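Cwp19 (Clostridioides difficile, PDB 5OQ3) probably hydrolyses bonds in cell-wall peptidoglycan, this chain being the TIM-barrel glycoside hydrolase domain of a longer S-layer-associated protein. Local coordinates at residues W122-P125 against Y126-T129; Y192-G196 against V197-D201; R218-N221 against V222-L226; Y272-T275 against R276-I279. All coordinates share one frame; numbering follows the deposited sequence. Where two conformers were deposited one is given.

Contact 1 of 4, residues W122-P125 against Y126-T129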
loop_
_atom_site.group_PDB
_atom_site.type_symbol
_atom_site.label_atom_id
_atom_site.label_comp_id
_atom_site.label_asym_id
_atom_site.label_seq_id
_atom_site.Cartn_x
_atom_site.Cartn_y
_atom_site.Cartn_z
ATOM N N TRP A 122 0.111 0.325 -7.210
ATOM C CA TRP A 122 0.382 0.708 -5.854
ATOM C C TRP A 122 1.393 1.875 -5.812
ATOM O O TRP A 122 2.475 1.801 -6.398
ATOM C CB TRP A 122 0.832 -0.527 -5.095
ATOM C CG TRP A 122 1.609 -0.431 -3.834
ATOM C CD1 TRP A 122 1.663 0.621 -2.940
ATOM C CD2 TRP A 122 2.386 -1.475 -3.261
ATOM N NE1 TRP A 122 2.479 0.294 -1.897
ATOM C CE2 TRP A 122 2.943 -0.973 -2.073
ATOM C CE3 TRP A 122 2.720 -2.773 -3.658
ATOM C CZ2 TRP A 122 3.781 -1.740 -1.242
ATOM C CZ3 TRP A 122 3.574 -3.525 -2.856
ATOM C CH2 TRP A 122 4.089 -3.003 -1.664
ATOM N N PHE A 123 0.999 2.895 -5.071
ATOM C CA PHE A 123 1.778 4.121 -4.882
ATOM C C PHE A 123 2.067 4.359 -3.396
ATOM O O PHE A 123 1.186 4.156 -2.537
ATOM C CB PHE A 123 0.992 5.333 -5.386
ATOM C CG PHE A 123 0.590 5.270 -6.829
ATOM C CD1 PHE A 123 -0.571 4.593 -7.246
ATOM C CD2 PHE A 123 1.278 6.005 -7.777
ATOM C CE1 PHE A 123 -0.943 4.566 -8.563
ATOM C CE2 PHE A 123 0.907 5.966 -9.102
ATOM C CZ PHE A 123 -0.228 5.269 -9.502
ATOM N N ASN A 124 3.271 4.866 -3.101
ATOM C CA ASN A 124 3.592 5.428 -1.787
ATOM C C ASN A 124 3.505 6.962 -1.947
ATOM O O ASN A 124 4.270 7.528 -2.711
ATOM C CB ASN A 124 4.958 4.941 -1.325
ATOM C CG ASN A 124 5.342 5.503 0.025
ATOM O OD1 ASN A 124 5.163 6.705 0.285
ATOM N ND2 ASN A 124 5.941 4.644 0.879
ATOM N N PRO A 125 2.537 7.638 -1.297
ATOM C CA PRO A 125 2.356 9.047 -1.633
ATOM C C PRO A 125 3.505 9.977 -1.187
ATOM O O PRO A 125 3.921 10.824 -1.982
ATOM C CB PRO A 125 1.033 9.415 -0.914
ATOM C CG PRO A 125 0.813 8.346 0.091
ATOM C CD PRO A 125 1.463 7.119 -0.430
ATOM N N TYR A 126 3.928 9.898 0.085
ATOM C CA TYR A 126 4.756 10.969 0.690
ATOM C C TYR A 126 6.264 10.658 0.800
ATOM O O TYR A 126 7.014 11.577 1.049
ATOM C CB TYR A 126 4.280 11.353 2.092
ATOM C CG TYR A 126 2.781 11.618 2.241
ATOM C CD1 TYR A 126 2.150 12.664 1.590
ATOM C CD2 TYR A 126 2.022 10.835 3.082
ATOM C CE1 TYR A 126 0.799 12.909 1.759
ATOM C CE2 TYR A 126 0.678 11.083 3.294
ATOM C CZ TYR A 126 0.068 12.139 2.636
ATOM O OH TYR A 126 -1.263 12.347 2.856
ATOM N N ARG A 127 6.699 9.399 0.626
ATOM C CA ARG A 127 8.112 9.104 0.777
ATOM C C ARG A 127 8.902 9.818 -0.289
ATOM O O ARG A 127 8.516 9.833 -1.468
ATOM C CB ARG A 127 8.318 7.590 0.649
ATOM C CG ARG A 127 9.777 7.119 0.464
ATOM C CD ARG A 127 9.836 5.621 0.198
ATOM N NE ARG A 127 9.482 4.858 1.385
ATOM C CZ ARG A 127 9.012 3.610 1.379
ATOM N NH1 ARG A 127 8.876 2.932 0.246
ATOM N NH2 ARG A 127 8.706 3.015 2.531
ATOM N N ILE A 128 10.061 10.334 0.108
ATOM C CA ILE A 128 11.063 10.859 -0.839
ATOM C C ILE A 128 12.374 10.071 -0.727
ATOM O O ILE A 128 12.818 9.550 -1.710
ATOM C CB ILE A 128 11.348 12.377 -0.684
ATOM C CG1 ILE A 128 10.065 13.209 -0.769
ATOM C CG2 ILE A 128 12.354 12.813 -1.747
ATOM C CD1 ILE A 128 10.235 14.626 -0.290
ATOM N N THR A 129 12.981 10.011 0.454
ATOM C CA THR A 129 14.268 9.334 0.604
ATOM C C THR A 129 14.227 8.188 1.578
ATOM O O THR A 129 13.315 8.102 2.393
ATOM C CB THR A 129 15.366 10.301 1.094
ATOM O OG1 THR A 129 15.035 10.782 2.394
ATOM C CG2 THR A 129 15.547 11.452 0.143
HETATM O O HOH W 1 3.633 7.815 2.180
HETATM O O HOH W 2 6.977 7.881 -2.630
#
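The side-chain oxygen of N124 is gripped from two sources: R127 N donates to N124 OD1 over 3.1 Å, and a water donates to the same OD1 at 2.7 Å. The turn they stabilise leads out of strand 118-123, the third strand of the TIM barrel, into the loop beyond it. R127 N-H points well at its acceptor (160°) but stands above the carbonyl plane of the amide instead of on a lone pair. The water is not idle on its other side, since it accepts from Y126 N at 3.0 Å and so links N124 OD1 to Y126 N, while R127 N reaches OD1 directly. A second water bridges the turn by donating to N124 O and R127 O, each 2.7 Å away; R74 also donates to N124 O.

The other end of the amide meets the arginine. N124 ND2 sits over the centre of one guanidinium face, 3.3 Å from R127 CZ, with the two planes 43° apart; both groups are donors, so the amide nitrogen rests there as a packing contact without a hydrogen bond. A bend at chi3 (-70°) turns the guanidinium so that one face lies against N124 ND2, while R127 NH1 is bonded to P75 O and Y192 adds a cation-pi contact. P125 lies against the ring of Y126, whose other neighbours include L225 of helix 214-236. Here a CH-pi contact is made almost along the ring normal, P125 CB lying 4.2 Å from the centroid of the Y126 ring.

Contact 2 of 4, residues Y192-G196 against V197-D201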
loop_
_atom_site.group_PDB
_atom_site.type_symbol
_atom_site.label_atom_id
_atom_site.label_comp_id
_atom_site.label_asym_id
_atom_site.label_seq_id
_atom_site.Cartn_x
_atom_site.Cartn_y
_atom_site.Cartn_z
ATOM N N TYR A 192 1.802 3.947 4.733
ATOM C CA TYR A 192 2.675 5.031 5.159
ATOM C C TYR A 192 2.013 6.381 4.907
ATOM O O TYR A 192 1.653 6.720 3.773
ATOM C CB TYR A 192 4.057 4.966 4.516
ATOM C CG TYR A 192 4.796 3.689 4.790
ATOM C CD1 TYR A 192 5.401 3.467 6.023
ATOM C CD2 TYR A 192 4.883 2.686 3.828
ATOM C CE1 TYR A 192 6.077 2.293 6.281
ATOM C CE2 TYR A 192 5.565 1.498 4.086
ATOM C CZ TYR A 192 6.165 1.328 5.299
ATOM O OH TYR A 192 6.824 0.155 5.546
ATOM N N PHE A 193 1.881 7.140 5.992
ATOM C CA PHE A 193 1.301 8.436 5.936
ATOM C C PHE A 193 2.267 9.410 6.615
ATOM O O PHE A 193 3.397 9.525 6.155
ATOM C CB PHE A 193 -0.140 8.399 6.505
ATOM C CG PHE A 193 -1.040 7.549 5.696
ATOM C CD1 PHE A 193 -1.586 8.050 4.542
ATOM C CD2 PHE A 193 -1.204 6.200 6.006
ATOM C CE1 PHE A 193 -2.373 7.282 3.758
ATOM C CE2 PHE A 193 -1.988 5.424 5.212
ATOM C CZ PHE A 193 -2.576 5.957 4.087
ATOM N N TYR A 194 1.920 10.021 7.736
ATOM C CA TYR A 194 2.907 10.800 8.466
ATOM C C TYR A 194 3.866 9.804 9.098
ATOM O O TYR A 194 3.441 8.723 9.510
ATOM C CB TYR A 194 2.248 11.648 9.567
ATOM C CG TYR A 194 1.614 12.919 9.103
ATOM C CD1 TYR A 194 0.316 12.935 8.626
ATOM C CD2 TYR A 194 2.303 14.138 9.191
ATOM C CE1 TYR A 194 -0.293 14.133 8.217
ATOM C CE2 TYR A 194 1.709 15.336 8.800
ATOM C CZ TYR A 194 0.430 15.312 8.278
ATOM O OH TYR A 194 -0.129 16.491 7.876
ATOM N N PRO A 195 5.178 10.156 9.176
ATOM C CA PRO A 195 6.131 9.182 9.688
ATOM C C PRO A 195 6.224 9.137 11.173
ATOM O O PRO A 195 6.934 8.319 11.696
ATOM C CB PRO A 195 7.455 9.688 9.132
ATOM C CG PRO A 195 7.258 11.184 8.993
ATOM C CD PRO A 195 5.850 11.323 8.537
ATOM N N GLY A 196 5.584 10.021 11.896
ATOM C CA GLY A 196 5.626 9.854 13.330
ATOM C C GLY A 196 4.826 10.898 13.962
ATOM O O GLY A 196 4.288 11.796 13.281
ATOM N N VAL A 197 4.712 10.748 15.266
ATOM C CA VAL A 197 3.858 11.591 16.060
ATOM C C VAL A 197 4.231 13.023 15.770
ATOM O O VAL A 197 3.334 13.820 15.564
ATOM C CB VAL A 197 3.863 11.267 17.576
ATOM C CG1 VAL A 197 3.352 9.845 17.832
ATOM C CG2 VAL A 197 5.234 11.475 18.210
ATOM N N SER A 198 5.544 13.315 15.763
ATOM C CA SER A 198 6.043 14.611 15.469
ATOM C C SER A 198 6.467 14.730 13.992
ATOM O O SER A 198 6.790 13.770 13.300
ATOM C CB SER A 198 7.199 14.988 16.379
ATOM O OG SER A 198 8.450 14.460 15.993
ATOM N N PHE A 199 6.470 15.952 13.516
ATOM C CA PHE A 199 6.765 16.215 12.116
ATOM C C PHE A 199 6.925 17.721 12.041
ATOM O O PHE A 199 6.127 18.426 12.648
ATOM C CB PHE A 199 5.573 15.800 11.280
ATOM C CG PHE A 199 5.802 15.772 9.801
ATOM C CD1 PHE A 199 6.661 14.878 9.218
ATOM C CD2 PHE A 199 5.079 16.598 8.984
ATOM C CE1 PHE A 199 6.794 14.807 7.861
ATOM C CE2 PHE A 199 5.205 16.528 7.600
ATOM C CZ PHE A 199 6.055 15.624 7.039
ATOM N N ASN A 200 7.915 18.211 11.297
ATOM C CA ASN A 200 8.222 19.632 11.292
ATOM C C ASN A 200 7.363 20.397 10.293
ATOM O O ASN A 200 7.848 20.883 9.262
ATOM C CB ASN A 200 9.705 19.861 11.015
ATOM C CG ASN A 200 10.102 21.302 11.215
ATOM O OD1 ASN A 200 9.273 22.142 11.592
ATOM N ND2 ASN A 200 11.361 21.599 10.954
ATOM N N ASP A 201 6.082 20.490 10.640
ATOM C CA ASP A 201 5.078 21.173 9.829
ATOM C C ASP A 201 4.477 22.367 10.527
ATOM O O ASP A 201 3.385 22.782 10.167
ATOM C CB ASP A 201 3.954 20.220 9.400
ATOM C CG ASP A 201 3.220 19.586 10.554
ATOM O OD1 ASP A 201 3.523 19.930 11.731
ATOM O OD2 ASP A 201 2.318 18.744 10.293
HETATM O O HOH W 3 1.490 18.572 7.739
#
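Y194 reaches across to F199 in a T-shaped (edge-to-face) pair that folds back the loop following strand 186-189, the fourth strand of the barrel. At the root of the side chain, Y194 CB packs against the ring of Y272. With CG beside the backbone N (chi1 -80°), one ring edge is swung toward the later part of the loop. Y194 CD2 is the first atom to arrive, poised over one face of the phenylalanine, toward its rim, and 3.7 Å from F199 CD2. Further out, Y194 CE2 comes to 3.6 Å from the same F199 CD2. The ring planes are 82° apart and their centroids 5.2 Å, so hydrogens of the tyrosine edge point into the phenylalanine pi cloud. P195 meets F199 too, its CD lying 3.7 Å from F199 CE1.

Beyond the stack the chemistry turns polar. Y194 OH donates to a water 2.6 Å away and is also bonded to N221 ND2 of helix 214-236, so the hydroxyl is held on two counts. D201, just before helix 202-208, forms a salt bridge to R218 through OD1; its OD2, which also lies near R218 NE, accepts from the same water at 2.7 Å.

Contact 3 of 4, residues R218-N221 against V222-L226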
loop_
_atom_site.group_PDB
_atom_site.type_symbol
_atom_site.label_atom_id
_atom_site.label_comp_id
_atom_site.label_asym_id
_atom_site.label_seq_id
_atom_site.Cartn_x
_atom_site.Cartn_y
_atom_site.Cartn_z
ATOM N N ARG A 218 -3.958 17.073 11.058
ATOM C CA ARG A 218 -3.105 16.133 10.337
ATOM C C ARG A 218 -3.929 14.942 9.820
ATOM O O ARG A 218 -3.751 14.526 8.662
ATOM C CB ARG A 218 -1.980 15.603 11.250
ATOM C CG ARG A 218 -0.898 16.648 11.529
ATOM C CD ARG A 218 0.161 16.070 12.378
ATOM N NE ARG A 218 1.279 17.001 12.546
ATOM C CZ ARG A 218 2.169 16.918 13.514
ATOM N NH1 ARG A 218 2.065 15.986 14.439
ATOM N NH2 ARG A 218 3.153 17.806 13.549
ATOM N N ARG A 219 -4.833 14.397 10.638
ATOM C CA ARG A 219 -5.718 13.344 10.149
ATOM C C ARG A 219 -6.550 13.797 8.945
ATOM O O ARG A 219 -6.693 13.047 7.959
ATOM C CB ARG A 219 -6.585 12.741 11.283
ATOM C CG ARG A 219 -5.853 11.779 12.213
ATOM C CD ARG A 219 -6.757 11.299 13.362
ATOM N NE ARG A 219 -6.928 12.268 14.432
ATOM C CZ ARG A 219 -6.102 12.413 15.459
ATOM N NH1 ARG A 219 -6.373 13.316 16.379
ATOM N NH2 ARG A 219 -5.023 11.644 15.553
ATOM N N GLU A 220 -7.051 15.023 9.026
ATOM C CA GLU A 220 -7.829 15.549 7.930
ATOM C C GLU A 220 -7.002 15.789 6.666
ATOM O O GLU A 220 -7.516 15.650 5.572
ATOM C CB GLU A 220 -8.599 16.783 8.338
ATOM C CG GLU A 220 -9.587 17.255 7.266
ATOM C CD GLU A 220 -10.743 16.324 6.898
ATOM O OE1 GLU A 220 -11.386 16.547 5.849
ATOM O OE2 GLU A 220 -11.029 15.390 7.591
ATOM N N ASN A 221 -5.741 16.151 6.806
ATOM C CA ASN A 221 -4.880 16.287 5.657
ATOM C C ASN A 221 -4.808 14.995 4.844
ATOM O O ASN A 221 -4.804 14.986 3.623
ATOM C CB ASN A 221 -3.450 16.697 6.080
ATOM C CG ASN A 221 -3.374 18.101 6.620
ATOM O OD1 ASN A 221 -4.154 18.971 6.263
ATOM N ND2 ASN A 221 -2.374 18.351 7.447
ATOM N N VAL A 222 -4.678 13.890 5.568
ATOM C CA VAL A 222 -4.632 12.563 4.934
ATOM C C VAL A 222 -6.001 12.249 4.323
ATOM O O VAL A 222 -6.071 11.847 3.130
ATOM C CB VAL A 222 -4.215 11.484 5.942
ATOM C CG1 VAL A 222 -4.409 10.076 5.358
ATOM C CG2 VAL A 222 -2.761 11.694 6.383
ATOM N N ASN A 223 -7.075 12.482 5.070
ATOM C CA ASN A 223 -8.414 12.265 4.546
ATOM C C ASN A 223 -8.644 13.006 3.246
ATOM O O ASN A 223 -9.200 12.440 2.300
ATOM C CB ASN A 223 -9.461 12.744 5.542
ATOM C CG ASN A 223 -9.480 11.988 6.848
ATOM O OD1 ASN A 223 -8.805 10.970 7.031
ATOM N ND2 ASN A 223 -10.262 12.535 7.798
ATOM N N THR A 224 -8.219 14.255 3.159
ATOM C CA THR A 224 -8.399 15.110 1.992
ATOM C C THR A 224 -7.690 14.553 0.787
ATOM O O THR A 224 -8.167 14.635 -0.336
ATOM C CB THR A 224 -7.838 16.536 2.292
ATOM O OG1 THR A 224 -8.576 17.124 3.362
ATOM C CG2 THR A 224 -8.021 17.455 1.158
ATOM N N LEU A 225 -6.478 14.058 0.990
ATOM C CA LEU A 225 -5.727 13.438 -0.094
ATOM C C LEU A 225 -6.495 12.243 -0.650
ATOM O O LEU A 225 -6.711 12.130 -1.857
ATOM C CB LEU A 225 -4.329 12.990 0.347
ATOM C CG LEU A 225 -3.586 12.245 -0.761
ATOM C CD1 LEU A 225 -3.322 13.107 -1.988
ATOM C CD2 LEU A 225 -2.303 11.684 -0.185
ATOM N N LEU A 226 -6.920 11.348 0.230
ATOM C CA LEU A 226 -7.692 10.195 -0.219
ATOM C C LEU A 226 -8.936 10.578 -0.980
ATOM O O LEU A 226 -9.212 10.041 -2.067
ATOM C CB LEU A 226 -8.006 9.233 0.932
ATOM C CG LEU A 226 -6.830 8.691 1.739
ATOM C CD1 LEU A 226 -7.321 7.704 2.794
ATOM C CD2 LEU A 226 -5.712 8.107 0.989
#
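Of the side-chain pairs, E220 and N223 make the direct polar one: N223 ND2 donates to E220 OE2 over 3.0 Å at 152°. The glutamate first extends with CG anti to its own N, then bends at chi2 (64°), which brings OE2 round to the N-H side of the asparagine amide. ND2 meets OE2 from above the carboxylate plane, and the amide and carboxylate planes are perpendicular. N223 OD1 is turned to W278 NE1, a weak bond outside the helix.

Side chain and backbone meet at E220 O. T224 N donates to it at 2.9 Å. In the conformer given, T224 OG1 also lies 2.9 Å from E220 O, a doubtful second bond, since the side chain has two positions and the proton another acceptor within reach.

Backbone bonds of the i to i+4 type carry the rest of the segment, which belongs to helix 214-236, one of the helices flanking the TIM barrel. N223 N donates to R219 O at 3.0 Å, nearly straight at 168°, while V222 N to R218 O and L225 N to N221 O are longer, 3.3 Å each.

Apolar contacts are made with other elements: V222 packs on F193 and W278, and L225 on Y126 and on I171 of helix 165-181.

Contact 4 of 4, residues Y272-T275 against R276-I279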
loop_
_atom_site.group_PDB
_atom_site.type_symbol
_atom_site.label_atom_id
_atom_site.label_comp_id
_atom_site.label_asym_id
_atom_site.label_seq_id
_atom_site.Cartn_x
_atom_site.Cartn_y
_atom_site.Cartn_z
ATOM N N TYR A 272 -1.377 9.211 11.747
ATOM C CA TYR A 272 -2.549 10.063 11.419
ATOM C C TYR A 272 -3.398 9.479 10.324
ATOM O O TYR A 272 -3.911 10.213 9.484
ATOM C CB TYR A 272 -2.174 11.573 11.209
ATOM C CG TYR A 272 -1.416 12.095 12.410
ATOM C CD1 TYR A 272 -2.071 12.423 13.606
ATOM C CD2 TYR A 272 -0.030 12.228 12.385
ATOM C CE1 TYR A 272 -1.352 12.859 14.720
ATOM C CE2 TYR A 272 0.677 12.662 13.513
ATOM C CZ TYR A 272 0.025 13.003 14.658
ATOM O OH TYR A 272 0.784 13.382 15.746
ATOM N N ALA A 273 -3.564 8.167 10.356
ATOM C CA ALA A 273 -4.343 7.404 9.419
ATOM C C ALA A 273 -5.626 6.986 10.117
ATOM O O ALA A 273 -5.666 6.021 10.850
ATOM C CB ALA A 273 -3.550 6.207 8.930
ATOM N N ASP A 274 -6.665 7.740 9.895
ATOM C CA ASP A 274 -7.954 7.622 10.564
ATOM C C ASP A 274 -8.857 6.739 9.702
ATOM O O ASP A 274 -9.779 7.209 9.031
ATOM C CB ASP A 274 -8.569 8.975 10.835
ATOM C CG ASP A 274 -9.793 8.899 11.725
ATOM O OD1 ASP A 274 -10.274 7.772 12.038
ATOM O OD2 ASP A 274 -10.270 9.995 12.104
ATOM N N THR A 275 -8.581 5.451 9.725
ATOM C CA THR A 275 -9.246 4.520 8.793
ATOM C C THR A 275 -10.749 4.550 8.993
ATOM O O THR A 275 -11.481 4.440 8.024
ATOM C CB THR A 275 -8.714 3.117 9.021
ATOM O OG1 THR A 275 -7.295 3.201 9.092
ATOM C CG2 THR A 275 -9.167 2.195 7.909
ATOM N N ARG A 276 -11.206 4.695 10.230
ATOM C CA ARG A 276 -12.652 4.772 10.450
ATOM C C ARG A 276 -13.265 5.921 9.693
ATOM O O ARG A 276 -14.347 5.770 9.128
ATOM C CB ARG A 276 -12.955 4.844 11.943
ATOM C CG ARG A 276 -14.428 5.092 12.194
ATOM C CD ARG A 276 -14.787 5.071 13.673
ATOM N NE ARG A 276 -14.686 3.722 14.189
ATOM C CZ ARG A 276 -14.808 3.400 15.469
ATOM N NH1 ARG A 276 -15.037 4.339 16.381
ATOM N NH2 ARG A 276 -14.737 2.145 15.856
ATOM N N ALA A 277 -12.645 7.094 9.724
ATOM C CA ALA A 277 -13.175 8.225 8.971
ATOM C C ALA A 277 -13.217 7.921 7.499
ATOM O O ALA A 277 -14.158 8.336 6.792
ATOM C CB ALA A 277 -12.289 9.472 9.247
ATOM N N TRP A 278 -12.205 7.275 6.957
ATOM C CA TRP A 278 -12.173 6.966 5.546
ATOM C C TRP A 278 -13.378 6.117 5.183
ATOM O O TRP A 278 -13.996 6.299 4.131
ATOM C CB TRP A 278 -10.911 6.210 5.161
ATOM C CG TRP A 278 -9.623 6.798 5.570
ATOM C CD1 TRP A 278 -9.347 8.079 5.952
ATOM C CD2 TRP A 278 -8.386 6.093 5.594
ATOM N NE1 TRP A 278 -8.036 8.205 6.281
ATOM C CE2 TRP A 278 -7.409 6.998 6.039
ATOM C CE3 TRP A 278 -8.004 4.770 5.278
ATOM C CZ2 TRP A 278 -6.084 6.612 6.227
ATOM C CZ3 TRP A 278 -6.710 4.406 5.449
ATOM C CH2 TRP A 278 -5.746 5.314 5.880
ATOM N N ILE A 279 -13.674 5.147 6.005
ATOM C CA ILE A 279 -14.789 4.240 5.785
ATOM C C ILE A 279 -16.106 4.971 5.915
ATOM O O ILE A 279 -16.968 4.886 5.020
ATOM C CB ILE A 279 -14.698 3.018 6.739
ATOM C CG1 ILE A 279 -13.479 2.162 6.414
ATOM C CG2 ILE A 279 -15.984 2.188 6.714
ATOM C CD1 ILE A 279 -13.105 1.189 7.486
HETATM O O HOH W 4 -6.397 10.042 8.222
#
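The start of helix 275-280, on the outer layer of the TIM barrel, is built by D274 at the N-cap and by W278, whose indole lies against residues 273-275. D274 OD1 receives A277 N in a weak capping bond, 3.4 Å long, and is also bonded by W250 NE1 from outside; D274 OD2 rests 3.5 Å from A277 CB. The carboxylate owes its position to CG lying opposite the backbone N (chi1 -171°), a placing that bends it round toward the helix.

W278 N donates to D274 O at 3.2 Å, in the carbonyl plane, and the same oxygen lies over one face of the indole, toward its rim. On that face, too, T275 CA makes a CH-pi contact 3.9 Å from the centroid of the W278 six-membered ring. Further along the indole, A273 CB touches W278 CZ2 at 3.7 Å, and F193 meets the ring with its own. T275 O is taken by I279 N in the next bond of the helix.

A water accepts from D274 N at 2.9 Å and lies 3.1 Å from W278 NE1, whose one N-H is shared between this water and, weakly, N223 OD1. With that N-H engaged and one face covered by backbone, the indole is probably restrained in its rotation, while the D274 carboxylate would complement the positive end of the helix dipole.

Contacts 2, 3 and 4 lie about 15 to 17 Å from the chain centre, contact 1 nearer at about 10 Å. Contacts 1 and 3 are buried, contacts 2 and 4 only partly so. Contact 3 is pure helix, so its polar pairs are mostly main-chain; contact 1 is a loop stitched by an amide and waters, contact 2 a loop held by rings, contact 4 a helix start. Helix 214-236 links them: contact 3 touches contact 1 through L225 on Y126, contact 2 through the R218 to D201 salt bridge, and contact 4 through L226 on W278. Contacts 1 and 4 do not touch, their nearest atoms being about 7 Å apart.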